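PDB 1OOE: dihydropteridine reductase from Caenorhabditis elegans, which probably reduces quinonoid dihydrobiopterin to tetrahydrobiopterin with NADH or NADPH, working as a homodimer of the short-chain dehydrogenase/reductase family. Local coordinates for residues A14-Y28 with L198-T210. Sequence-based numbering, arbitrary orientation.
Sequences ALGSAILEFFKKNGY and LSFISEHLLKWTT
The ring of Phe-22 leans against helix 198-210, its CD2 3.6 Å from CB of Ser-202 and its CZ touching CG of Glu-203. One face carries the amide of Asn-26, whose ND2 stands 3.6 Å above the ring plane, over the centre. ND2 gives a nearly straight hydrogen bond (N-H...O 164°) to Phe-22 O, approaching from above the plane of that carbonyl. Phe-23 drives its ring in as a knob among Ser-202, Leu-205, Leu-206 and Thr-209, with Leu-205 CB at its edge and in plane; Phe-77 meets the same ring. One face of the Tyr-28 ring receives Phe-23 CD2, and CG2 of Thr-210 lies at the edge.

Leu-206 ties these rings together: with CG anti to the backbone N (chi1 179°), its fork sends CD1 to within 3.6 Å of Tyr-28 CE1 and against Phe-23 CE2, and CD2 to Phe-22 and Asn-26. Replacing Phe-22 with alanine is likely to open a gap beside Ser-202 and Leu-206 and to leave the Asn-26 amide without the ring under it.

The helices, crossing at -49° with axes 9.2 Å apart, come close where Ser-202, small enough to fit, sets OG 3.6 Å from Ile-19 CA. Deeper in, Ile-19 CD1 meets Leu-205 CD1; toward the N-terminal ends, the small CB of Ala-18 lets Leu-198 CD1 come in close. Gly-27, at positive phi, closes helix 14-25 in a Schellman motif and turns the chain into strand 28-34; a side chain here would jam against Asn-26 O, so glycine suits this C-prime position. The contact thus joins the first helix of the Rossmann fold to the late helix preceding strand 221-227. With hydrophobic and aromatic packing between them and the threonine hydroxyls bonded within their own helix, cohesion here probably rests on shape and burial rather than charge.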
ATOM      1  N   ALA A  14      -5.566  -5.921 -22.606  1.00 14.18           N
ATOM      2  CA  ALA A  14      -6.600  -6.826 -23.097  1.00 13.78           C
ATOM      3  C   ALA A  14      -7.987  -6.440 -22.582  1.00 13.94           C
ATOM      4  O   ALA A  14      -8.916  -6.245 -23.364  1.00 12.61           O
ATOM      5  CB  ALA A  14      -6.272  -8.265 -22.696  1.00 14.42           C
ATOM      6  N   LEU A  15      -8.118  -6.326 -21.264  1.00 13.54           N
ATOM      7  CA  LEU A  15      -9.392  -5.968 -20.658  1.00 13.59           C
ATOM      8  C   LEU A  15      -9.771  -4.524 -20.973  1.00 12.84           C
ATOM      9  O   LEU A  15     -10.926  -4.234 -21.290  1.00 12.81           O
ATOM     10  CB  LEU A  15      -9.335  -6.175 -19.138  1.00 13.55           C
ATOM     11  CG  LEU A  15     -10.575  -5.784 -18.329  1.00 12.71           C
ATOM     12  CD1 LEU A  15     -11.801  -6.536 -18.844  1.00 11.70           C
ATOM     13  CD2 LEU A  15     -10.342  -6.092 -16.856  1.00 14.38           C
ATOM     14  N   GLY A  16      -8.796  -3.624 -20.889  1.00 12.55           N
ATOM     15  CA  GLY A  16      -9.057  -2.222 -21.165  1.00 12.47           C
ATOM     16  C   GLY A  16      -9.571  -1.967 -22.568  1.00 13.41           C
ATOM     17  O   GLY A  16     -10.519  -1.198 -22.764  1.00 12.25           O
ATOM     18  N   SER A  17      -8.946  -2.606 -23.553  1.00 12.47           N
ATOM     19  CA  SER A  17      -9.357  -2.445 -24.941  1.00 13.24           C
ATOM     20  C   SER A  17     -10.754  -3.027 -25.149  1.00 13.34           C
ATOM     21  O   SER A  17     -11.555  -2.482 -25.911  1.00 14.76           O
ATOM     22  CB  SER A  17      -8.350  -3.126 -25.880  1.00 15.06           C
ATOM     23  OG  SER A  17      -8.756  -3.014 -27.232  0.50 13.57           O
ATOM     24  N   ALA A  18     -11.048  -4.131 -24.467  1.00 12.36           N
ATOM     25  CA  ALA A  18     -12.359  -4.761 -24.580  1.00 13.33           C
ATOM     26  C   ALA A  18     -13.438  -3.827 -24.032  1.00 12.77           C
ATOM     27  O   ALA A  18     -14.512  -3.681 -24.621  1.00 11.59           O
ATOM     28  CB  ALA A  18     -12.378  -6.081 -23.815  1.00 14.23           C
ATOM     29  N   ILE A  19     -13.149  -3.208 -22.892  1.00 11.29           N
ATOM     30  CA  ILE A  19     -14.089  -2.287 -22.264  1.00  9.91           C
ATOM     31  C   ILE A  19     -14.309  -1.071 -23.161  1.00 10.61           C
ATOM     32  O   ILE A  19     -15.446  -0.666 -23.401  1.00 11.82           O
ATOM     33  CB  ILE A  19     -13.570  -1.831 -20.877  1.00  9.15           C
ATOM     34  CG1 ILE A  19     -13.553  -3.028 -19.924  1.00  8.56           C
ATOM     35  CG2 ILE A  19     -14.459  -0.719 -20.306  1.00  7.46           C
ATOM     36  CD1 ILE A  19     -12.789  -2.785 -18.640  1.00  9.84           C
ATOM     37  N   LEU A  20     -13.219  -0.503 -23.667  1.00 11.78           N
ATOM     38  CA  LEU A  20     -13.297   0.662 -24.541  1.00 12.43           C
ATOM     39  C   LEU A  20     -14.144   0.364 -25.777  1.00 13.65           C
ATOM     40  O   LEU A  20     -15.041   1.132 -26.127  1.00 15.05           O
ATOM     41  CB  LEU A  20     -11.885   1.099 -24.952  1.00 13.50           C
ATOM     42  CG  LEU A  20     -11.730   2.389 -25.766  1.00 14.41           C
ATOM     43  CD1 LEU A  20     -10.312   2.939 -25.593  1.00 14.59           C
ATOM     44  CD2 LEU A  20     -12.033   2.122 -27.229  1.00 16.93           C
ATOM     45  N   GLU A  21     -13.867  -0.760 -26.432  1.00 14.21           N
ATOM     46  CA  GLU A  21     -14.623  -1.141 -27.621  1.00 15.15           C
ATOM     47  C   GLU A  21     -16.104  -1.354 -27.312  1.00 15.01           C
ATOM     48  O   GLU A  21     -16.974  -0.941 -28.081  1.00 15.50           O
ATOM     49  CB  GLU A  21     -14.049  -2.424 -28.231  1.00 17.06           C
ATOM     50  CG  GLU A  21     -12.687  -2.271 -28.891  1.00 20.89           C
ATOM     51  CD  GLU A  21     -12.689  -1.240 -30.003  1.00 23.14           C
ATOM     52  OE1 GLU A  21     -13.747  -1.053 -30.642  1.00 24.83           O
ATOM     53  OE2 GLU A  21     -11.627  -0.627 -30.248  1.00 24.46           O
ATOM     54  N   PHE A  22     -16.387  -1.997 -26.184  1.00 14.47           N
ATOM     55  CA  PHE A  22     -17.760  -2.279 -25.791  1.00 14.24           C
ATOM     56  C   PHE A  22     -18.588  -1.017 -25.549  1.00 14.85           C
ATOM     57  O   PHE A  22     -19.720  -0.916 -26.022  1.00 16.03           O
ATOM     58  CB  PHE A  22     -17.781  -3.157 -24.540  1.00 15.12           C
ATOM     59  CG  PHE A  22     -19.137  -3.702 -24.205  1.00 15.67           C
ATOM     60  CD1 PHE A  22     -19.730  -4.670 -25.011  1.00 16.70           C
ATOM     61  CD2 PHE A  22     -19.826  -3.246 -23.089  1.00 15.16           C
ATOM     62  CE1 PHE A  22     -20.992  -5.178 -24.706  1.00 17.89           C
ATOM     63  CE2 PHE A  22     -21.091  -3.747 -22.775  1.00 17.79           C
ATOM     64  CZ  PHE A  22     -21.673  -4.714 -23.584  1.00 16.39           C
ATOM     65  N   PHE A  23     -18.037  -0.056 -24.812  1.00 14.00           N
ATOM     66  CA  PHE A  23     -18.779   1.174 -24.552  1.00 14.60           C
ATOM     67  C   PHE A  23     -18.970   1.980 -25.828  1.00 16.10           C
ATOM     68  O   PHE A  23     -20.012   2.608 -26.026  1.00 15.25           O
ATOM     69  CB  PHE A  23     -18.080   2.023 -23.483  1.00 13.41           C
ATOM     70  CG  PHE A  23     -18.451   1.640 -22.076  1.00 12.52           C
ATOM     71  CD1 PHE A  23     -17.983   0.455 -21.513  1.00 14.05           C
ATOM     72  CD2 PHE A  23     -19.314   2.441 -21.329  1.00 12.61           C
ATOM     73  CE1 PHE A  23     -18.371   0.071 -20.227  1.00 13.62           C
ATOM     74  CE2 PHE A  23     -19.707   2.066 -20.046  1.00 11.54           C
ATOM     75  CZ  PHE A  23     -19.235   0.876 -19.492  1.00 12.02           C
ATOM     76  N   LYS A  24     -17.963   1.954 -26.693  1.00 16.24           N
ATOM     77  CA  LYS A  24     -18.029   2.668 -27.961  1.00 18.28           C
ATOM     78  C   LYS A  24     -19.168   2.089 -28.798  1.00 18.26           C
ATOM     79  O   LYS A  24     -19.957   2.827 -29.396  1.00 18.00           O
ATOM     80  CB  LYS A  24     -16.705   2.515 -28.709  1.00 19.70           C
ATOM     81  CG  LYS A  24     -16.585   3.351 -29.969  1.00 22.40           C
ATOM     82  CD  LYS A  24     -15.264   3.068 -30.676  1.00 23.03           C
ATOM     83  CE  LYS A  24     -15.112   3.909 -31.932  1.00 24.16           C
ATOM     84  NZ  LYS A  24     -13.848   3.604 -32.656  0.50 23.54           N
ATOM     85  N   LYS A  25     -19.257   0.762 -28.833  1.00 18.08           N
ATOM     86  CA  LYS A  25     -20.304   0.093 -29.593  1.00 19.81           C
ATOM     87  C   LYS A  25     -21.678   0.450 -29.038  1.00 20.22           C
ATOM     88  O   LYS A  25     -22.678   0.432 -29.762  1.00 21.52           O
ATOM     89  CB  LYS A  25     -20.111  -1.428 -29.546  1.00 20.23           C
ATOM     90  CG  LYS A  25     -21.204  -2.212 -30.269  1.00 24.47           C
ATOM     91  CD  LYS A  25     -21.019  -3.718 -30.122  1.00 27.62           C
ATOM     92  CE  LYS A  25     -19.740  -4.193 -30.793  1.00 30.27           C
ATOM     93  NZ  LYS A  25     -19.720  -3.871 -32.249  1.00 33.33           N
ATOM     94  N   ASN A  26     -21.721   0.784 -27.752  1.00 18.21           N
ATOM     95  CA  ASN A  26     -22.972   1.135 -27.100  1.00 18.35           C
ATOM     96  C   ASN A  26     -23.261   2.634 -27.026  1.00 17.90           C
ATOM     97  O   ASN A  26     -23.981   3.092 -26.141  1.00 20.15           O
ATOM     98  CB  ASN A  26     -23.017   0.509 -25.704  1.00 17.40           C
ATOM     99  CG  ASN A  26     -23.413  -0.956 -25.744  1.00 17.40           C
ATOM    100  OD1 ASN A  26     -24.596  -1.288 -25.832  1.00 19.05           O
ATOM    101  ND2 ASN A  26     -22.423  -1.840 -25.699  1.00 18.38           N
ATOM    102  N   GLY A  27     -22.686   3.390 -27.959  1.00 19.44           N
ATOM    103  CA  GLY A  27     -22.935   4.820 -28.031  1.00 18.72           C
ATOM    104  C   GLY A  27     -22.199   5.798 -27.135  1.00 18.91           C
ATOM    105  O   GLY A  27     -22.552   6.979 -27.108  1.00 18.14           O
ATOM    106  N   TYR A  28     -21.186   5.341 -26.404  1.00 16.58           N
ATOM    107  CA  TYR A  28     -20.447   6.248 -25.530  1.00 16.57           C
ATOM    108  C   TYR A  28     -19.202   6.834 -26.187  1.00 15.12           C
ATOM    109  O   TYR A  28     -18.626   6.242 -27.099  1.00 16.01           O
ATOM    110  CB  TYR A  28     -20.008   5.537 -24.245  1.00 17.56           C
ATOM    111  CG  TYR A  28     -21.111   5.264 -23.250  1.00 18.53           C
ATOM    112  CD1 TYR A  28     -22.001   4.209 -23.437  1.00 20.04           C
ATOM    113  CD2 TYR A  28     -21.264   6.067 -22.118  1.00 18.58           C
ATOM    114  CE1 TYR A  28     -23.019   3.958 -22.521  1.00 19.78           C
ATOM    115  CE2 TYR A  28     -22.277   5.825 -21.197  1.00 20.45           C
ATOM    116  CZ  TYR A  28     -23.151   4.769 -21.405  1.00 20.19           C
ATOM    117  OH  TYR A  28     -24.158   4.527 -20.499  1.00 22.84           O
ATOM    118  N   LEU A 198     -13.954 -11.696 -20.989  1.00 11.55           N
ATOM    119  CA  LEU A 198     -13.810 -10.262 -20.777  1.00 11.10           C
ATOM    120  C   LEU A 198     -15.163  -9.563 -20.893  1.00 13.21           C
ATOM    121  O   LEU A 198     -15.419  -8.571 -20.208  1.00 13.79           O
ATOM    122  CB  LEU A 198     -12.817  -9.668 -21.784  1.00 11.99           C
ATOM    123  CG  LEU A 198     -11.404 -10.274 -21.794  1.00 10.47           C
ATOM    124  CD1 LEU A 198     -10.526  -9.503 -22.768  1.00 12.61           C
ATOM    125  CD2 LEU A 198     -10.804 -10.230 -20.393  1.00 11.84           C
ATOM    126  N   SER A 199     -16.035 -10.093 -21.749  1.00 13.31           N
ATOM    127  CA  SER A 199     -17.361  -9.515 -21.953  1.00 14.18           C
ATOM    128  C   SER A 199     -18.206  -9.509 -20.680  1.00 14.08           C
ATOM    129  O   SER A 199     -19.090  -8.668 -20.523  1.00 13.30           O
ATOM    130  CB  SER A 199     -18.110 -10.268 -23.060  1.00 15.63           C
ATOM    131  OG  SER A 199     -18.363 -11.616 -22.699  1.00 18.62           O
ATOM    132  N   PHE A 200     -17.941 -10.444 -19.773  1.00 13.87           N
ATOM    133  CA  PHE A 200     -18.688 -10.507 -18.522  1.00 13.68           C
ATOM    134  C   PHE A 200     -18.444  -9.211 -17.759  1.00 12.40           C
ATOM    135  O   PHE A 200     -19.363  -8.645 -17.165  1.00 12.99           O
ATOM    136  CB  PHE A 200     -18.215 -11.687 -17.674  1.00 14.72           C
ATOM    137  CG  PHE A 200     -19.017 -11.896 -16.415  1.00 12.80           C
ATOM    138  CD1 PHE A 200     -20.311 -12.409 -16.472  1.00 13.90           C
ATOM    139  CD2 PHE A 200     -18.473 -11.593 -15.171  1.00 13.42           C
ATOM    140  CE1 PHE A 200     -21.050 -12.622 -15.305  1.00 12.62           C
ATOM    141  CE2 PHE A 200     -19.203 -11.800 -13.995  1.00 12.35           C
ATOM    142  CZ  PHE A 200     -20.496 -12.317 -14.065  1.00 13.21           C
ATOM    143  N   ILE A 201     -17.193  -8.754 -17.785  1.00 12.53           N
ATOM    144  CA  ILE A 201     -16.799  -7.526 -17.104  1.00 12.56           C
ATOM    145  C   ILE A 201     -17.355  -6.288 -17.808  1.00 13.06           C
ATOM    146  O   ILE A 201     -17.950  -5.417 -17.166  1.00 12.63           O
ATOM    147  CB  ILE A 201     -15.252  -7.411 -17.020  1.00 12.28           C
ATOM    148  CG1 ILE A 201     -14.680  -8.631 -16.288  1.00 15.25           C
ATOM    149  CG2 ILE A 201     -14.860  -6.123 -16.310  1.00 11.78           C
ATOM    150  CD1 ILE A 201     -15.155  -8.774 -14.863  0.50 13.47           C
ATOM    151  N   SER A 202     -17.170  -6.209 -19.123  1.00 12.59           N
ATOM    152  CA  SER A 202     -17.656  -5.062 -19.885  1.00 12.03           C
ATOM    153  C   SER A 202     -19.161  -4.907 -19.713  1.00 12.92           C
ATOM    154  O   SER A 202     -19.663  -3.795 -19.535  1.00 12.05           O
ATOM    155  CB  SER A 202     -17.320  -5.219 -21.373  1.00 12.35           C
ATOM    156  OG  SER A 202     -15.920  -5.305 -21.571  0.50  8.70           O
ATOM    157  N   GLU A 203     -19.873  -6.028 -19.766  1.00 12.25           N
ATOM    158  CA  GLU A 203     -21.320  -6.020 -19.606  1.00 12.58           C
ATOM    159  C   GLU A 203     -21.731  -5.502 -18.232  1.00 13.64           C
ATOM    160  O   GLU A 203     -22.672  -4.710 -18.119  1.00 12.72           O
ATOM    161  CB  GLU A 203     -21.881  -7.426 -19.839  1.00 14.80           C
ATOM    162  CG  GLU A 203     -22.046  -7.774 -21.313  1.00 16.58           C
ATOM    163  CD  GLU A 203     -22.243  -9.259 -21.548  1.00 18.13           C
ATOM    164  OE1 GLU A 203     -22.862  -9.923 -20.692  1.00 21.22           O
ATOM    165  OE2 GLU A 203     -21.789  -9.761 -22.597  1.00 22.04           O
ATOM    166  N   HIS A 204     -21.034  -5.929 -17.183  1.00 12.00           N
ATOM    167  CA  HIS A 204     -21.388  -5.453 -15.855  1.00 12.16           C
ATOM    168  C   HIS A 204     -21.056  -3.982 -15.666  1.00 11.51           C
ATOM    169  O   HIS A 204     -21.789  -3.262 -14.989  1.00 12.23           O
ATOM    170  CB  HIS A 204     -20.727  -6.302 -14.765  1.00 12.68           C
ATOM    171  CG  HIS A 204     -21.474  -7.564 -14.462  1.00 12.26           C
ATOM    172  ND1 HIS A 204     -21.483  -8.647 -15.314  1.00 13.01           N
ATOM    173  CD2 HIS A 204     -22.285  -7.892 -13.428  1.00 13.01           C
ATOM    174  CE1 HIS A 204     -22.268  -9.587 -14.818  1.00 15.06           C
ATOM    175  NE2 HIS A 204     -22.768  -9.154 -13.674  1.00 15.00           N
ATOM    176  N   LEU A 205     -19.963  -3.518 -16.265  1.00 11.24           N
ATOM    177  CA  LEU A 205     -19.629  -2.105 -16.129  1.00 11.77           C
ATOM    178  C   LEU A 205     -20.717  -1.251 -16.780  1.00 11.42           C
ATOM    179  O   LEU A 205     -21.117  -0.224 -16.228  1.00 12.41           O
ATOM    180  CB  LEU A 205     -18.270  -1.796 -16.760  1.00  9.96           C
ATOM    181  CG  LEU A 205     -17.040  -2.324 -16.016  1.00 12.42           C
ATOM    182  CD1 LEU A 205     -15.788  -2.029 -16.828  1.00 11.78           C
ATOM    183  CD2 LEU A 205     -16.954  -1.679 -14.637  1.00 14.41           C
ATOM    184  N   LEU A 206     -21.206  -1.666 -17.945  1.00 12.50           N
ATOM    185  CA  LEU A 206     -22.262  -0.898 -18.610  1.00 11.91           C
ATOM    186  C   LEU A 206     -23.527  -0.902 -17.748  1.00 10.91           C
ATOM    187  O   LEU A 206     -24.193   0.128 -17.607  1.00 11.37           O
ATOM    188  CB  LEU A 206     -22.569  -1.470 -20.004  1.00 10.75           C
ATOM    189  CG  LEU A 206     -23.681  -0.765 -20.798  1.00 11.08           C
ATOM    190  CD1 LEU A 206     -23.326   0.703 -20.991  1.00 12.98           C
ATOM    191  CD2 LEU A 206     -23.869  -1.446 -22.144  1.00 12.26           C
ATOM    192  N   LYS A 207     -23.847  -2.051 -17.159  1.00 11.25           N
ATOM    193  CA  LYS A 207     -25.032  -2.159 -16.307  1.00 12.59           C
ATOM    194  C   LYS A 207     -24.937  -1.257 -15.079  1.00 12.56           C
ATOM    195  O   LYS A 207     -25.869  -0.513 -14.772  1.00 10.75           O
ATOM    196  CB  LYS A 207     -25.246  -3.603 -15.840  1.00 11.77           C
ATOM    197  CG  LYS A 207     -26.531  -3.781 -15.031  1.00 13.47           C
ATOM    198  CD  LYS A 207     -26.738  -5.207 -14.535  1.00 14.29           C
ATOM    199  CE  LYS A 207     -25.704  -5.601 -13.485  1.00 15.53           C
ATOM    200  NZ  LYS A 207     -26.029  -6.920 -12.858  1.00 16.32           N
ATOM    201  N   TRP A 208     -23.813  -1.328 -14.373  1.00 10.81           N
ATOM    202  CA  TRP A 208     -23.630  -0.512 -13.181  1.00 11.78           C
ATOM    203  C   TRP A 208     -23.573   0.978 -13.520  1.00 12.91           C
ATOM    204  O   TRP A 208     -23.947   1.823 -12.702  1.00 13.54           O
ATOM    205  CB  TRP A 208     -22.355  -0.923 -12.433  1.00 10.09           C
ATOM    206  CG  TRP A 208     -22.336  -2.357 -11.960  1.00  9.77           C
ATOM    207  CD1 TRP A 208     -23.403  -3.105 -11.555  1.00  9.77           C
ATOM    208  CD2 TRP A 208     -21.177  -3.187 -11.788  1.00 10.58           C
ATOM    209  NE1 TRP A 208     -22.981  -4.351 -11.138  1.00 10.24           N
ATOM    210  CE2 TRP A 208     -21.619  -4.425 -11.272  1.00 10.51           C
ATOM    211  CE3 TRP A 208     -19.807  -3.002 -12.017  1.00 12.78           C
ATOM    212  CZ2 TRP A 208     -20.739  -5.475 -10.981  1.00 11.02           C
ATOM    213  CZ3 TRP A 208     -18.930  -4.046 -11.727  1.00 12.72           C
ATOM    214  CH2 TRP A 208     -19.402  -5.265 -11.214  1.00 11.26           C
ATOM    215  N   THR A 209     -23.110   1.302 -14.722  1.00 12.53           N
ATOM    216  CA  THR A 209     -23.016   2.699 -15.138  1.00 12.27           C
ATOM    217  C   THR A 209     -24.391   3.293 -15.431  1.00 13.39           C
ATOM    218  O   THR A 209     -24.677   4.436 -15.058  1.00 12.38           O
ATOM    219  CB  THR A 209     -22.135   2.852 -16.402  1.00 12.22           C
ATOM    220  OG1 THR A 209     -20.801   2.416 -16.113  1.00 11.37           O
ATOM    221  CG2 THR A 209     -22.083   4.308 -16.848  1.00 14.77           C
ATOM    222  N   THR A 210     -25.242   2.505 -16.080  1.00 14.00           N
ATOM    223  CA  THR A 210     -26.581   2.956 -16.460  1.00 14.91           C
ATOM    224  C   THR A 210     -27.696   2.718 -15.440  1.00 16.04           C
ATOM    225  O   THR A 210     -28.705   3.430 -15.447  1.00 16.63           O
ATOM    226  CB  THR A 210     -27.004   2.313 -17.795  1.00 15.10           C
ATOM    227  OG1 THR A 210     -27.018   0.888 -17.662  1.00 15.36           O
ATOM    228  CG2 THR A 210     -26.036   2.700 -18.898  1.00 16.65           C
TER